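Side-chain contacts in methylmalonyl-CoA carboxyltransferase 12S subunit (Propionibacterium freudenreichii, PDB 1ON3), which transfers the carboxyl group of methylmalonyl-CoA to the biotin of the 1.3S subunit, as the hexameric core of transcarboxylase: residues 7-12 and 16-21; 45-50 and 59-64; 96-101 and 124-129. One frame throughout, in Å; residues are numbered along the deposited sequence.

The three contacts follow one another along the N-terminal part of the chain and run from surface to core. Contact 1 lies on the surface, its centre about 47 Å from the centre of the chain, and joins the N-terminal loop to helix 12-27 through polar bonds to backbone atoms. Contact 2 is partly buried and ties helix 46-53 to strand 60-62, outermost within the chain, with a salt bridge and an apolar pair. Contact 3 is buried and sets a histidine of strand 95-102 against helix 113-129 by packing. Contacts 2 and 3 reach the same sheet and touch, L50 packing on A99 and S101; contact 1 stands apart. All three also meet the second subunit.

Contact 1 (7-12 and 16-21); sequences KLASTM and VEQLAE
V16 and M12 meet within the first turn of helix 12-27, where V16 N donates to M12 O at 2.8 Å. This is an i to i+4 bond of the helix's first turn. The same carbonyl is approached by the branch CG2 of V16, which stands 3.4 Å from M12 O. That methyl also looks across at M12, V16 CG2 lying 4.4 Å from M12 CG, a loose apolar touch. T11 precedes the helix as its N-cap, with OG1 bonded to G14 N.

Two residues on, Q18 turns toward the incoming loop and carries most of the contact. With CG anti to the backbone N (chi1 174°) and an extended chain beyond it, the side chain reaches straight out and lays its amide end against the backbone of 7-9. Q18 NE2 donates to K7 O at 2.8 Å, and this oxygen sits almost in the amide plane of Q18. Q18 OE1 in turn accepts from A9 N at 3.1 Å, the donor tilted 35° from the carbonyl plane. Between these two bonds the amide spans L8: Q18 OE1 is 3.5 Å from L8 CA, while L8 CD2 passes at 4.0 Å from Q18 OE1, the two side chains crossing at about a right angle. A9 CB lies 3.9 Å from Q18 OE1. A9 O is bonded to NE of R15, while L8 packs on Y478 of the second subunit and M12 on S433 of that same subunit.

Since the Q18 amide offers a donor to one backbone group and an acceptor to another, its two ends are not interchangeable. Together the paired bonds fix the flip of the amide and fasten the extended N-terminal loop to the side of the helix it leads into.

Contact 2 (45-50 and 59-64); sequences TARERL and FDEVGA
R47 and E61 form an end-on, two-pronged salt bridge between the helix and the strand. R47 NH1 donates to E61 OE2 at 2.9 Å along an almost straight N-H...O line (177°), with OE2 lying in the guanidinium plane. R47 NH2 donates to E61 OE1, also at 2.9 Å, and here the syn lone pair of the oxygen is used. The planes of the two groups are turned 40° apart, a twist visible at OE2, which is met on its syn side but out of the carboxylate plane. R47 is extended from CG to NE and E61 beyond CG, and the two cross at about a right angle; the E61 side chain leaves the strand with CG anti to the backbone N (chi1 -176°).

Beside this polar pair, L50 CD1 comes to the F59 ring, 3.9 Å from F59 CZ, in an off-centre CH-pi contact. Over one face of that ring lies the backbone N of E61, 4.0 Å above the plane. Strand 60-62 is the outermost strand of the mixed sheet within this chain, and V86 of the adjoining strand 85-92 touches R47, L50, F59 and E61 alike.

Further back, the start of helix 46-53 is set by a capping box: E48 N donates to T45 OG1 at 3.1 Å, and T45 N to E48 OE2 at 2.9 Å. H39 NE2 is bonded to the same E48 oxygen, linking the cap to helix 32-40.

Contact 3 (96-101 and 124-129); sequences PVHAAS and EQALLT
H98 on the strand and A126 on the helix have the nearest CA atoms of the two segments, 5.7 Å apart. The imidazole lies against the helix backbone: A126 N lies over one ring face, 3.8 Å above the plane and over its centre, with the carbonyl carbon of Q125 beside it. A126 CA comes to 3.5 Å from H98 ND1, and A126 CB packs on H98 CB. With CG anti to the carbonyl carbon (chi1 -75°), the ring is carried up off the sheet to the helix.

Q125 contributes its CB, 3.7 Å from H98 NE2, and then bends away at chi2, its amide oxygen bonding to the hydroxyl of Y506 of the second subunit. T129 OG1 stands 3.2 Å from H98 CE1 and donates to Q125 O at 2.7 Å; T129 N reaches that carbonyl from the opposite face of its plane. The imidazole is anchored by a bond between H98 ND1 and T131 OG1, just past the helix. Were an alanine to stand at H98, the loss of the ring would probably open a gap beside A126 and Q125 and leave T131 OG1 without its imidazole partner.

The axes of segments 96-101 and 124-129 run almost antiparallel, at 167°, and come within 8.3 Å of each other. This is the packing of a beta-alpha-beta crossover, here strand 95-102, helix 113-129 and strand 133-139, within the crotonase-like fold of the carboxyltransferases.

Contact 1 (7-12 and 16-21)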
loop_
_atom_site.group_PDB
_atom_site.type_symbol
_atom_site.label_atom_id
_atom_site.label_comp_id
_atom_site.label_asym_id
_atom_site.label_seq_id
_atom_site.Cartn_x
_atom_site.Cartn_y
_atom_site.Cartn_z
ATOM N N LYS E 7 36.571 -37.822 -16.095
ATOM C CA LYS E 7 37.821 -37.073 -16.199
ATOM C C LYS E 7 37.737 -36.121 -17.392
ATOM O O LYS E 7 37.375 -36.521 -18.495
ATOM C CB LYS E 7 39.005 -38.025 -16.394
ATOM C CG LYS E 7 39.091 -39.131 -15.362
ATOM C CD LYS E 7 39.270 -38.587 -13.952
ATOM C CE LYS E 7 39.317 -39.718 -12.927
ATOM N NZ LYS E 7 38.070 -40.541 -12.909
ATOM N N LEU E 8 38.078 -34.862 -17.163
ATOM C CA LEU E 8 38.027 -33.855 -18.216
ATOM C C LEU E 8 39.131 -34.022 -19.241
ATOM O O LEU E 8 40.257 -34.386 -18.895
ATOM C CB LEU E 8 38.146 -32.461 -17.612
ATOM C CG LEU E 8 37.064 -31.998 -16.643
ATOM C CD1 LEU E 8 37.431 -30.627 -16.122
ATOM C CD2 LEU E 8 35.721 -31.970 -17.347
ATOM N N ALA E 9 38.809 -33.719 -20.496
ATOM C CA ALA E 9 39.780 -33.801 -21.575
ATOM C C ALA E 9 40.829 -32.716 -21.332
ATOM O O ALA E 9 40.549 -31.701 -20.691
ATOM C CB ALA E 9 39.089 -33.590 -22.916
ATOM N N SER E 10 42.031 -32.918 -21.863
ATOM C CA SER E 10 43.129 -31.983 -21.662
ATOM C C SER E 10 43.113 -30.646 -22.414
ATOM O O SER E 10 43.807 -29.714 -22.007
ATOM C CB SER E 10 44.446 -32.696 -21.963
ATOM O OG SER E 10 44.445 -33.141 -23.304
ATOM N N THR E 11 42.364 -30.547 -23.510
ATOM C CA THR E 11 42.305 -29.298 -24.280
ATOM C C THR E 11 40.873 -28.756 -24.337
ATOM O O THR E 11 39.914 -29.519 -24.263
ATOM C CB THR E 11 42.790 -29.502 -25.727
ATOM O OG1 THR E 11 41.838 -30.302 -26.436
ATOM C CG2 THR E 11 44.145 -30.211 -25.752
ATOM N N MET E 12 40.719 -27.442 -24.483
ATOM C CA MET E 12 39.379 -26.861 -24.534
ATOM C C MET E 12 38.548 -27.512 -25.630
ATOM O O MET E 12 37.387 -27.862 -25.412
ATOM C CB MET E 12 39.438 -25.349 -24.774
ATOM C CG MET E 12 38.068 -24.668 -24.708
ATOM S SD MET E 12 37.257 -24.833 -23.086
ATOM C CE MET E 12 38.036 -23.507 -22.142
ATOM N N VAL E 16 35.068 -29.395 -25.244
ATOM C CA VAL E 16 33.830 -28.997 -25.914
ATOM C C VAL E 16 33.223 -30.223 -26.608
ATOM O O VAL E 16 32.004 -30.404 -26.618
ATOM C CB VAL E 16 34.084 -27.867 -26.950
ATOM C CG1 VAL E 16 32.874 -27.686 -27.837
ATOM C CG2 VAL E 16 34.392 -26.541 -26.208
ATOM N N GLU E 17 34.072 -31.070 -27.186
ATOM C CA GLU E 17 33.587 -32.279 -27.851
ATOM C C GLU E 17 33.059 -33.257 -26.797
ATOM O O GLU E 17 32.017 -33.893 -26.978
ATOM C CB GLU E 17 34.717 -32.943 -28.650
ATOM C CG GLU E 17 35.099 -32.201 -29.930
ATOM C CD GLU E 17 36.318 -32.803 -30.619
ATOM O OE1 GLU E 17 36.650 -32.356 -31.742
ATOM O OE2 GLU E 17 36.948 -33.716 -30.036
ATOM N N GLN E 18 33.798 -33.381 -25.705
ATOM C CA GLN E 18 33.412 -34.262 -24.608
ATOM C C GLN E 18 32.046 -33.819 -24.088
ATOM O O GLN E 18 31.155 -34.642 -23.845
ATOM C CB GLN E 18 34.469 -34.179 -23.498
ATOM C CG GLN E 18 34.142 -34.926 -22.212
ATOM C CD GLN E 18 35.268 -34.814 -21.195
ATOM O OE1 GLN E 18 35.749 -33.721 -20.908
ATOM N NE2 GLN E 18 35.693 -35.953 -20.646
ATOM N N LEU E 19 31.878 -32.510 -23.932
ATOM C CA LEU E 19 30.611 -31.966 -23.448
ATOM C C LEU E 19 29.455 -32.431 -24.314
ATOM O O LEU E 19 28.440 -32.910 -23.802
ATOM C CB LEU E 19 30.658 -30.434 -23.424
ATOM C CG LEU E 19 29.332 -29.721 -23.097
ATOM C CD1 LEU E 19 28.783 -30.186 -21.744
ATOM C CD2 LEU E 19 29.563 -28.217 -23.091
ATOM N N ALA E 20 29.598 -32.285 -25.629
ATOM C CA ALA E 20 28.541 -32.704 -26.552
ATOM C C ALA E 20 28.230 -34.194 -26.409
ATOM O O ALA E 20 27.070 -34.590 -26.423
ATOM C CB ALA E 20 28.934 -32.387 -27.984
ATOM N N GLU E 21 29.270 -35.014 -26.277
ATOM C CA GLU E 21 29.083 -36.459 -26.114
ATOM C C GLU E 21 28.258 -36.773 -24.861
ATOM O O GLU E 21 27.315 -37.573 -24.902
ATOM C CB GLU E 21 30.451 -37.159 -26.026
ATOM C CG GLU E 21 31.244 -37.045 -27.322
ATOM C CD GLU E 21 32.686 -37.542 -27.229
ATOM O OE1 GLU E 21 33.292 -37.725 -28.304
ATOM O OE2 GLU E 21 33.219 -37.734 -26.111
#

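Contact 2 (45-50 and 59-64)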
loop_
_atom_site.group_PDB
_atom_site.type_symbol
_atom_site.label_atom_id
_atom_site.label_comp_id
_atom_site.label_asym_id
_atom_site.label_seq_id
_atom_site.Cartn_x
_atom_site.Cartn_y
_atom_site.Cartn_z
ATOM N N THR E 45 8.403 -39.458 -26.460
ATOM C CA THR E 45 9.322 -39.415 -25.317
ATOM C C THR E 45 9.186 -38.047 -24.660
ATOM O O THR E 45 8.558 -37.152 -25.210
ATOM C CB THR E 45 10.779 -39.530 -25.754
ATOM O OG1 THR E 45 11.104 -38.395 -26.569
ATOM C CG2 THR E 45 11.001 -40.798 -26.553
ATOM N N ALA E 46 9.791 -37.885 -23.494
ATOM C CA ALA E 46 9.757 -36.608 -22.791
ATOM C C ALA E 46 10.302 -35.461 -23.649
ATOM O O ALA E 46 9.740 -34.371 -23.661
ATOM C CB ALA E 46 10.563 -36.711 -21.521
ATOM N N ARG E 47 11.396 -35.700 -24.370
ATOM C CA ARG E 47 11.974 -34.636 -25.173
ATOM C C ARG E 47 11.217 -34.347 -26.458
ATOM O O ARG E 47 11.189 -33.206 -26.910
ATOM C CB ARG E 47 13.457 -34.927 -25.431
ATOM C CG ARG E 47 14.258 -34.810 -24.128
ATOM C CD ARG E 47 15.696 -35.298 -24.214
ATOM N NE ARG E 47 16.330 -35.193 -22.899
ATOM C CZ ARG E 47 16.837 -34.072 -22.394
ATOM N NH1 ARG E 47 16.808 -32.934 -23.092
ATOM N NH2 ARG E 47 17.356 -34.079 -21.182
ATOM N N GLU E 48 10.601 -35.369 -27.047
ATOM C CA GLU E 48 9.818 -35.153 -28.258
ATOM C C GLU E 48 8.613 -34.278 -27.902
ATOM O O GLU E 48 8.219 -33.403 -28.666
ATOM C CB GLU E 48 9.341 -36.492 -28.832
ATOM C CG GLU E 48 10.446 -37.282 -29.513
ATOM C CD GLU E 48 10.089 -38.744 -29.732
ATOM O OE1 GLU E 48 10.871 -39.437 -30.403
ATOM O OE2 GLU E 48 9.044 -39.208 -29.233
ATOM N N ARG E 49 8.034 -34.525 -26.732
ATOM C CA ARG E 49 6.869 -33.760 -26.281
ATOM C C ARG E 49 7.194 -32.274 -26.150
ATOM O O ARG E 49 6.441 -31.423 -26.623
ATOM C CB ARG E 49 6.360 -34.319 -24.944
ATOM C CG ARG E 49 5.605 -35.645 -25.117
ATOM C CD ARG E 49 5.417 -36.414 -23.796
ATOM N NE ARG E 49 4.643 -37.640 -24.006
ATOM C CZ ARG E 49 4.520 -38.627 -23.120
ATOM N NH1 ARG E 49 5.117 -38.551 -21.936
ATOM N NH2 ARG E 49 3.813 -39.704 -23.428
ATOM N N LEU E 50 8.322 -31.960 -25.521
ATOM C CA LEU E 50 8.703 -30.566 -25.377
ATOM C C LEU E 50 9.032 -29.981 -26.745
ATOM O O LEU E 50 8.676 -28.844 -27.045
ATOM C CB LEU E 50 9.910 -30.436 -24.447
ATOM C CG LEU E 50 9.588 -30.635 -22.970
ATOM C CD1 LEU E 50 10.885 -30.680 -22.154
ATOM C CD2 LEU E 50 8.686 -29.493 -22.503
ATOM N N PHE E 59 13.594 -24.196 -26.830
ATOM C CA PHE E 59 13.833 -24.830 -25.534
ATOM C C PHE E 59 15.217 -24.567 -24.960
ATOM O O PHE E 59 16.229 -24.890 -25.577
ATOM C CB PHE E 59 13.606 -26.332 -25.624
ATOM C CG PHE E 59 13.717 -27.031 -24.299
ATOM C CD1 PHE E 59 12.970 -26.592 -23.207
ATOM C CD2 PHE E 59 14.562 -28.123 -24.140
ATOM C CE1 PHE E 59 13.068 -27.238 -21.968
ATOM C CE2 PHE E 59 14.667 -28.774 -22.907
ATOM C CZ PHE E 59 13.916 -28.326 -21.820
ATOM N N ASP E 60 15.245 -23.968 -23.775
ATOM C CA ASP E 60 16.483 -23.663 -23.071
ATOM C C ASP E 60 16.471 -24.551 -21.820
ATOM O O ASP E 60 15.875 -24.204 -20.802
ATOM C CB ASP E 60 16.495 -22.196 -22.668
ATOM C CG ASP E 60 17.873 -21.702 -22.311
ATOM O OD1 ASP E 60 18.649 -22.480 -21.717
ATOM O OD2 ASP E 60 18.178 -20.527 -22.616
ATOM N N GLU E 61 17.139 -25.695 -21.895
ATOM C CA GLU E 61 17.132 -26.631 -20.780
ATOM C C GLU E 61 17.964 -26.286 -19.565
ATOM O O GLU E 61 19.079 -25.782 -19.688
ATOM C CB GLU E 61 17.546 -28.017 -21.274
ATOM C CG GLU E 61 17.469 -29.086 -20.205
ATOM C CD GLU E 61 17.684 -30.472 -20.783
ATOM O OE1 GLU E 61 17.552 -31.448 -20.027
ATOM O OE2 GLU E 61 17.984 -30.572 -21.993
ATOM N N VAL E 62 17.409 -26.570 -18.387
ATOM C CA VAL E 62 18.102 -26.342 -17.124
ATOM C C VAL E 62 18.206 -27.687 -16.395
ATOM O O VAL E 62 17.229 -28.428 -16.308
ATOM C CB VAL E 62 17.329 -25.337 -16.202
ATOM C CG1 VAL E 62 17.890 -25.369 -14.798
ATOM C CG2 VAL E 62 17.430 -23.930 -16.762
ATOM N N GLY E 63 19.392 -28.016 -15.895
ATOM C CA GLY E 63 19.539 -29.261 -15.154
ATOM C C GLY E 63 19.666 -30.552 -15.947
ATOM O O GLY E 63 19.378 -31.632 -15.419
ATOM N N ALA E 64 20.086 -30.467 -17.205
ATOM C CA ALA E 64 20.266 -31.687 -17.990
ATOM C C ALA E 64 21.265 -32.551 -17.218
ATOM O O ALA E 64 21.060 -33.753 -17.035
ATOM C CB ALA E 64 20.828 -31.360 -19.376
#

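Contact 3 (96-101 and 124-129)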
loop_
_atom_site.group_PDB
_atom_site.type_symbol
_atom_site.label_atom_id
_atom_site.label_comp_id
_atom_site.label_asym_id
_atom_site.label_seq_id
_atom_site.Cartn_x
_atom_site.Cartn_y
_atom_site.Cartn_z
ATOM N N PRO E 96 6.760 -16.516 -23.843
ATOM C CA PRO E 96 7.662 -17.222 -22.930
ATOM C C PRO E 96 6.884 -18.162 -22.005
ATOM O O PRO E 96 5.830 -17.787 -21.473
ATOM C CB PRO E 96 8.309 -16.077 -22.137
ATOM C CG PRO E 96 8.231 -14.904 -23.099
ATOM C CD PRO E 96 6.844 -15.059 -23.647
ATOM N N VAL E 97 7.397 -19.376 -21.819
ATOM C CA VAL E 97 6.785 -20.343 -20.912
ATOM C C VAL E 97 7.883 -21.162 -20.249
ATOM O O VAL E 97 9.025 -21.159 -20.709
ATOM C CB VAL E 97 5.837 -21.360 -21.634
ATOM C CG1 VAL E 97 4.633 -20.650 -22.243
ATOM C CG2 VAL E 97 6.610 -22.154 -22.690
ATOM N N HIS E 98 7.529 -21.836 -19.157
ATOM C CA HIS E 98 8.427 -22.744 -18.449
ATOM C C HIS E 98 7.718 -24.095 -18.490
ATOM O O HIS E 98 6.487 -24.156 -18.419
ATOM C CB HIS E 98 8.662 -22.291 -17.008
ATOM C CG HIS E 98 9.577 -21.113 -16.907
ATOM N ND1 HIS E 98 9.160 -19.819 -17.153
ATOM C CD2 HIS E 98 10.908 -21.043 -16.671
ATOM C CE1 HIS E 98 10.200 -19.004 -17.072
ATOM N NE2 HIS E 98 11.273 -19.723 -16.785
ATOM N N ALA E 99 8.479 -25.179 -18.599
ATOM C CA ALA E 99 7.862 -26.501 -18.715
ATOM C C ALA E 99 8.703 -27.619 -18.120
ATOM O O ALA E 99 9.917 -27.472 -17.948
ATOM C CB ALA E 99 7.595 -26.801 -20.189
ATOM N N ALA E 100 8.037 -28.726 -17.800
ATOM C CA ALA E 100 8.694 -29.910 -17.256
ATOM C C ALA E 100 8.125 -31.102 -18.014
ATOM O O ALA E 100 6.955 -31.101 -18.414
ATOM C CB ALA E 100 8.410 -30.045 -15.772
ATOM N N SER E 101 8.939 -32.129 -18.215
ATOM C CA SER E 101 8.464 -33.286 -18.962
ATOM C C SER E 101 9.112 -34.526 -18.365
ATOM O O SER E 101 10.328 -34.689 -18.443
ATOM C CB SER E 101 8.836 -33.116 -20.440
ATOM O OG SER E 101 8.236 -34.093 -21.269
ATOM N N GLU E 124 9.165 -22.096 -9.752
ATOM C CA GLU E 124 9.536 -20.836 -9.102
ATOM C C GLU E 124 10.004 -19.839 -10.151
ATOM O O GLU E 124 9.800 -18.639 -9.983
ATOM C CB GLU E 124 10.656 -21.032 -8.066
ATOM C CG GLU E 124 10.266 -21.868 -6.836
ATOM C CD GLU E 124 9.356 -21.150 -5.835
ATOM O OE1 GLU E 124 8.999 -21.794 -4.819
ATOM O OE2 GLU E 124 8.996 -19.961 -6.041
ATOM N N GLN E 125 10.652 -20.322 -11.209
ATOM C CA GLN E 125 11.099 -19.423 -12.272
ATOM C C GLN E 125 9.897 -18.900 -13.062
ATOM O O GLN E 125 9.894 -17.750 -13.504
ATOM C CB GLN E 125 12.072 -20.125 -13.226
ATOM C CG GLN E 125 13.300 -20.730 -12.547
ATOM C CD GLN E 125 13.998 -19.774 -11.598
ATOM O OE1 GLN E 125 14.572 -18.769 -12.019
ATOM N NE2 GLN E 125 13.954 -20.086 -10.302
ATOM N N ALA E 126 8.886 -19.739 -13.271
ATOM C CA ALA E 126 7.690 -19.279 -13.984
ATOM C C ALA E 126 7.027 -18.171 -13.161
ATOM O O ALA E 126 6.566 -17.171 -13.710
ATOM C CB ALA E 126 6.687 -20.440 -14.195
ATOM N N LEU E 127 6.993 -18.357 -11.845
ATOM C CA LEU E 127 6.392 -17.390 -10.923
ATOM C C LEU E 127 7.187 -16.076 -10.904
ATOM O O LEU E 127 6.623 -14.992 -10.996
ATOM C CB LEU E 127 6.334 -17.989 -9.502
ATOM C CG LEU E 127 5.681 -17.136 -8.402
ATOM C CD1 LEU E 127 4.219 -16.904 -8.752
ATOM C CD2 LEU E 127 5.779 -17.842 -7.043
ATOM N N LEU E 128 8.502 -16.188 -10.789
ATOM C CA LEU E 128 9.386 -15.017 -10.752
ATOM C C LEU E 128 9.335 -14.158 -12.022
ATOM O O LEU E 128 9.445 -12.940 -11.954
ATOM C CB LEU E 128 10.828 -15.475 -10.537
ATOM C CG LEU E 128 11.864 -14.358 -10.402
ATOM C CD1 LEU E 128 11.656 -13.623 -9.083
ATOM C CD2 LEU E 128 13.264 -14.956 -10.448
ATOM N N THR E 129 9.193 -14.801 -13.174
ATOM C CA THR E 129 9.163 -14.098 -14.455
ATOM C C THR E 129 7.746 -13.899 -14.984
ATOM O O THR E 129 7.541 -13.288 -16.042
ATOM C CB THR E 129 9.985 -14.866 -15.502
ATOM O OG1 THR E 129 9.447 -16.185 -15.653
ATOM C CG2 THR E 129 11.469 -14.969 -15.053
#